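Local coordinates for uncharacterized protein (Desulfotomaculum acetoxidans, PDB 3U4Y) that is of unknown function but belongs to the lactonase-like seven-bladed beta-propeller family, at residues R177-T182 against A193-N198; Y128-I133 against I143-S148. One frame throughout, in Å; residues are numbered along the deposited sequence.

Contact 1 of 2, residues R177-T182 against A193-N198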
loop_
_atom_site.group_PDB
_atom_site.type_symbol
_atom_site.label_atom_id
_atom_site.label_comp_id
_atom_site.label_asym_id
_atom_site.label_seq_id
_atom_site.Cartn_x
_atom_site.Cartn_y
_atom_site.Cartn_z
ATOM N N ARG A 177 -5.157 -11.058 -13.562
ATOM C CA ARG A 177 -4.994 -11.150 -12.109
ATOM C C ARG A 177 -4.492 -9.836 -11.472
ATOM O O ARG A 177 -3.463 -9.810 -10.787
ATOM C CB ARG A 177 -4.088 -12.336 -11.739
ATOM C CG ARG A 177 -4.166 -12.754 -10.272
ATOM C CD ARG A 177 -5.427 -13.533 -9.956
ATOM N NE ARG A 177 -5.513 -14.738 -10.776
ATOM C CZ ARG A 177 -6.293 -14.866 -11.847
ATOM N NH1 ARG A 177 -6.279 -15.993 -12.538
ATOM N NH2 ARG A 177 -7.082 -13.874 -12.234
ATOM N N PRO A 178 -5.236 -8.740 -11.684
ATOM C CA PRO A 178 -4.798 -7.462 -11.125
ATOM C C PRO A 178 -4.694 -7.624 -9.616
ATOM O O PRO A 178 -5.592 -8.237 -9.027
ATOM C CB PRO A 178 -5.941 -6.512 -11.465
ATOM C CG PRO A 178 -6.892 -7.277 -12.327
ATOM C CD PRO A 178 -6.639 -8.707 -12.118
ATOM N N PHE A 179 -3.634 -7.096 -9.004
ATOM C CA PHE A 179 -3.349 -7.366 -7.589
ATOM C C PHE A 179 -3.127 -6.130 -6.705
ATOM O O PHE A 179 -3.713 -6.042 -5.645
ATOM C CB PHE A 179 -2.172 -8.337 -7.456
ATOM C CG PHE A 179 -1.857 -8.729 -6.036
ATOM C CD1 PHE A 179 -2.697 -9.565 -5.330
ATOM C CD2 PHE A 179 -0.703 -8.279 -5.417
ATOM C CE1 PHE A 179 -2.399 -9.937 -4.022
ATOM C CE2 PHE A 179 -0.400 -8.650 -4.106
ATOM C CZ PHE A 179 -1.250 -9.478 -3.408
ATOM N N ASN A 180 -2.285 -5.188 -7.129
ATOM C CA ASN A 180 -2.083 -3.951 -6.379
ATOM C C ASN A 180 -2.195 -2.723 -7.286
ATOM O O ASN A 180 -1.909 -2.812 -8.467
ATOM C CB ASN A 180 -0.730 -3.976 -5.662
ATOM C CG ASN A 180 -0.681 -3.026 -4.473
ATOM O OD1 ASN A 180 -1.693 -2.417 -4.084
ATOM N ND2 ASN A 180 0.492 -2.906 -3.875
ATOM N N ILE A 181 -2.621 -1.589 -6.739
ATOM C CA ILE A 181 -2.742 -0.352 -7.513
ATOM C C ILE A 181 -1.970 0.725 -6.800
ATOM O O ILE A 181 -1.858 0.699 -5.581
ATOM C CB ILE A 181 -4.178 0.187 -7.569
ATOM C CG1 ILE A 181 -5.190 -0.892 -7.837
ATOM C CG2 ILE A 181 -4.329 1.192 -8.646
ATOM C CD1 ILE A 181 -6.561 -0.398 -7.528
ATOM N N THR A 182 -1.470 1.690 -7.561
ATOM C CA THR A 182 -0.703 2.810 -7.025
ATOM C C THR A 182 -0.900 4.003 -7.954
ATOM O O THR A 182 -0.811 3.859 -9.170
ATOM C CB THR A 182 0.802 2.484 -6.949
ATOM O OG1 THR A 182 1.052 1.531 -5.908
ATOM C CG2 THR A 182 1.570 3.715 -6.642
ATOM N N ALA A 193 -0.727 -3.618 -10.981
ATOM C CA ALA A 193 0.131 -4.784 -11.079
ATOM C C ALA A 193 -0.724 -5.996 -11.426
ATOM O O ALA A 193 -1.656 -6.349 -10.696
ATOM C CB ALA A 193 0.846 -5.014 -9.780
ATOM N N ASN A 194 -0.409 -6.610 -12.559
ATOM C CA ASN A 194 -1.108 -7.787 -13.021
ATOM C C ASN A 194 -0.229 -8.969 -12.712
ATOM O O ASN A 194 0.858 -9.123 -13.268
ATOM C CB ASN A 194 -1.356 -7.673 -14.504
ATOM C CG ASN A 194 -2.255 -6.498 -14.856
ATOM O OD1 ASN A 194 -3.382 -6.382 -14.369
ATOM N ND2 ASN A 194 -1.767 -5.635 -15.730
ATOM N N LEU A 195 -0.697 -9.789 -11.783
ATOM C CA LEU A 195 0.168 -10.752 -11.124
ATOM C C LEU A 195 0.526 -11.959 -11.998
ATOM O O LEU A 195 1.674 -12.404 -12.007
ATOM C CB LEU A 195 -0.440 -11.161 -9.780
ATOM C CG LEU A 195 0.387 -11.976 -8.777
ATOM C CD1 LEU A 195 1.840 -11.551 -8.731
ATOM C CD2 LEU A 195 -0.226 -11.842 -7.414
ATOM N N ILE A 196 -0.429 -12.496 -12.741
ATOM C CA ILE A 196 -0.038 -13.545 -13.667
ATOM C C ILE A 196 0.268 -12.985 -15.052
ATOM O O ILE A 196 1.137 -13.502 -15.740
ATOM C CB ILE A 196 -1.027 -14.729 -13.736
ATOM C CG1 ILE A 196 -2.425 -14.246 -14.063
ATOM C CG2 ILE A 196 -1.039 -15.502 -12.434
ATOM C CD1 ILE A 196 -3.373 -15.382 -14.364
ATOM N N GLY A 197 -0.425 -11.915 -15.440
ATOM C CA GLY A 197 -0.145 -11.217 -16.684
ATOM C C GLY A 197 1.302 -10.760 -16.731
ATOM O O GLY A 197 1.864 -10.571 -17.809
ATOM N N ASN A 198 1.918 -10.593 -15.561
ATOM C CA ASN A 198 3.304 -10.128 -15.479
ATOM C C ASN A 198 3.490 -8.828 -16.233
ATOM O O ASN A 198 4.318 -8.726 -17.125
ATOM C CB ASN A 198 4.233 -11.162 -16.062
ATOM C CG ASN A 198 4.564 -12.234 -15.101
ATOM O OD1 ASN A 198 4.312 -12.112 -13.905
ATOM N ND2 ASN A 198 5.161 -13.294 -15.602
#
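Residues Arg-177 to Asn-180 meet Ala-193 to Ile-196 where the first two strands of one four-stranded propeller sheet pair antiparallel and run into loops, mostly buried, at the end where the hairpin opens. Three backbone hydrogen bonds join the segments. Phe-179 N gives to Ala-193 O at 2.7 Å, and Ala-193 N to Asn-180 O at 2.9 Å. The third, from Leu-195 N to Arg-177 O at 2.9 Å, is nearly straight at the hydrogen (171°) although the donor stands above the carbonyl plane. Flanked by the first and third of these bonds, Pro-178 and Asn-194 form a non-hydrogen-bonded pair; Asn-194 OD1 lies near Pro-178 CA and bonds to Ser-173 OG. Past Asn-194 the chain leaves the strand and lays apolar side chains along the first segment. Leu-195 runs beside Phe-179 in the same direction and sets CD2 over one ring face, 4.1 Å from the centroid, a CH-pi contact. Farther out, Ile-196 CG1 is 3.4 Å from Arg-177 CB. With CG of Arg-177 anti to the backbone N (chi1 -164°), the chain bends at chi2 and chi3, which brings a guanidinium face against Ile-196 CD1; NH2 hydrogen-bonds to Ser-148 O, just past strand 142-147 of the preceding blade. Such pairing of the first two strands of a four-stranded antiparallel sheet is characteristic of a beta-propeller blade.

Contact 2 of 2, residues Y128-I133 against I143-S148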
loop_
_atom_site.group_PDB
_atom_site.type_symbol
_atom_site.label_atom_id
_atom_site.label_comp_id
_atom_site.label_asym_id
_atom_site.label_seq_id
_atom_site.Cartn_x
_atom_site.Cartn_y
_atom_site.Cartn_z
ATOM N N TYR A 128 -16.408 -10.326 -4.320
ATOM C CA TYR A 128 -15.595 -11.428 -3.815
ATOM C C TYR A 128 -14.102 -11.384 -4.160
ATOM O O TYR A 128 -13.273 -11.776 -3.347
ATOM C CB TYR A 128 -16.188 -12.754 -4.307
ATOM C CG TYR A 128 -15.931 -13.021 -5.756
ATOM C CD1 TYR A 128 -14.928 -13.890 -6.152
ATOM C CD2 TYR A 128 -16.670 -12.392 -6.730
ATOM C CE1 TYR A 128 -14.677 -14.132 -7.486
ATOM C CE2 TYR A 128 -16.426 -12.617 -8.079
ATOM C CZ TYR A 128 -15.433 -13.491 -8.455
ATOM O OH TYR A 128 -15.195 -13.716 -9.798
ATOM N N ASP A 129 -13.759 -10.907 -5.353
ATOM C CA ASP A 129 -12.379 -10.991 -5.845
ATOM C C ASP A 129 -11.568 -9.746 -5.579
ATOM O O ASP A 129 -10.491 -9.587 -6.149
ATOM C CB ASP A 129 -12.337 -11.291 -7.349
ATOM C CG ASP A 129 -13.235 -10.374 -8.151
ATOM O OD1 ASP A 129 -14.143 -9.741 -7.575
ATOM O OD2 ASP A 129 -13.045 -10.304 -9.370
ATOM N N ALA A 130 -12.090 -8.890 -4.705
ATOM C CA ALA A 130 -11.523 -7.578 -4.410
ATOM C C ALA A 130 -10.228 -7.610 -3.584
ATOM O O ALA A 130 -10.232 -8.079 -2.451
ATOM C CB ALA A 130 -12.554 -6.772 -3.694
ATOM N N VAL A 131 -9.125 -7.120 -4.149
ATOM C CA VAL A 131 -7.895 -6.881 -3.386
ATOM C C VAL A 131 -7.220 -5.567 -3.787
ATOM O O VAL A 131 -7.327 -5.122 -4.930
ATOM C CB VAL A 131 -6.871 -8.031 -3.498
ATOM C CG1 VAL A 131 -7.548 -9.337 -3.221
ATOM C CG2 VAL A 131 -6.233 -8.063 -4.862
ATOM N N GLY A 132 -6.522 -4.964 -2.837
ATOM C CA GLY A 132 -5.843 -3.709 -3.064
ATOM C C GLY A 132 -6.761 -2.504 -3.009
ATOM O O GLY A 132 -7.923 -2.569 -3.423
ATOM N N ILE A 133 -6.239 -1.404 -2.471
ATOM C CA ILE A 133 -6.945 -0.126 -2.493
ATOM C C ILE A 133 -5.968 1.011 -2.760
ATOM O O ILE A 133 -4.769 0.931 -2.444
ATOM C CB ILE A 133 -7.782 0.138 -1.204
ATOM C CG1 ILE A 133 -8.730 1.313 -1.394
ATOM C CG2 ILE A 133 -6.907 0.431 -0.021
ATOM C CD1 ILE A 133 -9.589 1.570 -0.192
ATOM N N ILE A 143 -11.495 6.468 -5.728
ATOM C CA ILE A 143 -10.966 5.231 -5.180
ATOM C C ILE A 143 -11.058 4.103 -6.205
ATOM O O ILE A 143 -12.071 3.917 -6.873
ATOM C CB ILE A 143 -11.800 4.771 -3.992
ATOM C CG1 ILE A 143 -11.703 5.767 -2.846
ATOM C CG2 ILE A 143 -11.358 3.390 -3.541
ATOM C CD1 ILE A 143 -12.827 5.620 -1.853
ATOM N N LEU A 144 -9.999 3.327 -6.296
ATOM C CA LEU A 144 -9.954 2.234 -7.230
ATOM C C LEU A 144 -9.446 1.028 -6.502
ATOM O O LEU A 144 -8.553 1.140 -5.666
ATOM C CB LEU A 144 -8.969 2.547 -8.356
ATOM C CG LEU A 144 -9.367 3.088 -9.729
ATOM C CD1 LEU A 144 -10.555 4.029 -9.683
ATOM C CD2 LEU A 144 -8.142 3.773 -10.289
ATOM N N ILE A 145 -9.993 -0.133 -6.851
ATOM C CA ILE A 145 -9.600 -1.397 -6.252
ATOM C C ILE A 145 -9.440 -2.398 -7.364
ATOM O O ILE A 145 -10.045 -2.247 -8.415
ATOM C CB ILE A 145 -10.695 -1.925 -5.313
ATOM C CG1 ILE A 145 -11.993 -2.110 -6.101
ATOM C CG2 ILE A 145 -10.893 -0.992 -4.125
ATOM C CD1 ILE A 145 -12.978 -3.029 -5.469
ATOM N N ASP A 146 -8.631 -3.423 -7.129
ATOM C CA ASP A 146 -8.482 -4.534 -8.067
ATOM C C ASP A 146 -9.567 -5.604 -7.910
ATOM O O ASP A 146 -10.045 -5.866 -6.815
ATOM C CB ASP A 146 -7.120 -5.190 -7.875
ATOM C CG ASP A 146 -5.986 -4.222 -8.068
ATOM O OD1 ASP A 146 -5.056 -4.207 -7.236
ATOM O OD2 ASP A 146 -6.024 -3.470 -9.057
ATOM N N ARG A 147 -9.950 -6.220 -9.018
ATOM C CA ARG A 147 -10.840 -7.382 -8.985
ATOM C C ARG A 147 -10.161 -8.575 -9.677
ATOM O O ARG A 147 -10.181 -8.694 -10.897
ATOM C CB ARG A 147 -12.177 -7.044 -9.635
ATOM C CG ARG A 147 -12.979 -6.009 -8.864
ATOM C CD ARG A 147 -14.398 -6.076 -9.310
ATOM N NE ARG A 147 -14.790 -7.475 -9.345
ATOM C CZ ARG A 147 -15.928 -7.939 -9.839
ATOM N NH1 ARG A 147 -16.826 -7.116 -10.367
ATOM N NH2 ARG A 147 -16.162 -9.238 -9.796
ATOM N N SER A 148 -9.562 -9.448 -8.880
ATOM C CA SER A 148 -8.530 -10.356 -9.366
ATOM C C SER A 148 -9.032 -11.395 -10.348
ATOM O O SER A 148 -8.280 -11.867 -11.190
ATOM C CB SER A 148 -7.810 -11.043 -8.194
ATOM O OG SER A 148 -8.718 -11.457 -7.179
#
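Asp-129 and Arg-147 meet at the open end of a beta hairpin, joined by a salt bridge whose two flat groups stand almost perpendicular, their planes 87° apart. The carboxylate comes to the guanidinium edge that carries NE and NH2. Asp-129 OD1 takes the main bond, met on the syn side by Arg-147 NE at 2.9 Å, 22° out of the carboxylate plane; the bonds from Arg-147 NH2 to OD1 and from both nitrogens to OD2 are weak. A chi1 of 50° places the Asp-129 carboxylate between its own backbone N and carbonyl carbon, from where OD2 also accepts from the backbone N atoms of Ser-149 and Ala-150. Tyr-128 crosses the arginine at about a right angle, with CE2 3.8 Å from Arg-147 NH2. Asp-129 O accepts two bonds from one residue, from Ser-148 OG at 2.8 Å and from Ser-148 N at 2.9 Å. Deeper in the hairpin Val-131 N bonds to Asp-146 O at 3.1 Å, while the return bond from Asp-146 N is weak. Beyond them Ile-133 CG1 packs obliquely on Ile-143 CG2 (4.0 Å) and Ile-145 CG2. A methionine in place of Arg-147 would probably leave both Asp-129 and Glu-170, the salt-bridge partner of NH1, without their positive mate. The chemistry thus implies a largely buried aspartate whose charge is probably balanced by an arginine shared between two carboxylates and by two backbone amides just past the second strand.

Contacts 1 and 2 hold equivalent elements, the first and second strands of two consecutive four-stranded sheets, with their centres 10 Å apart. Both are mostly buried, and each becomes more exposed where its strands give way to loops. There the chemistry parts: in contact 1 the loop end is covered by leucine and isoleucine against an aromatic ring and an arginine, whereas in contact 2 it is fastened by a salt bridge and by serine hydrogen bonds. The two also touch directly. Besides the bridge between their loop ends, the side chains of Phe-179, Pro-178 and Ile-181 pack on Val-131, Asp-146 and Leu-144 between neighbouring blades.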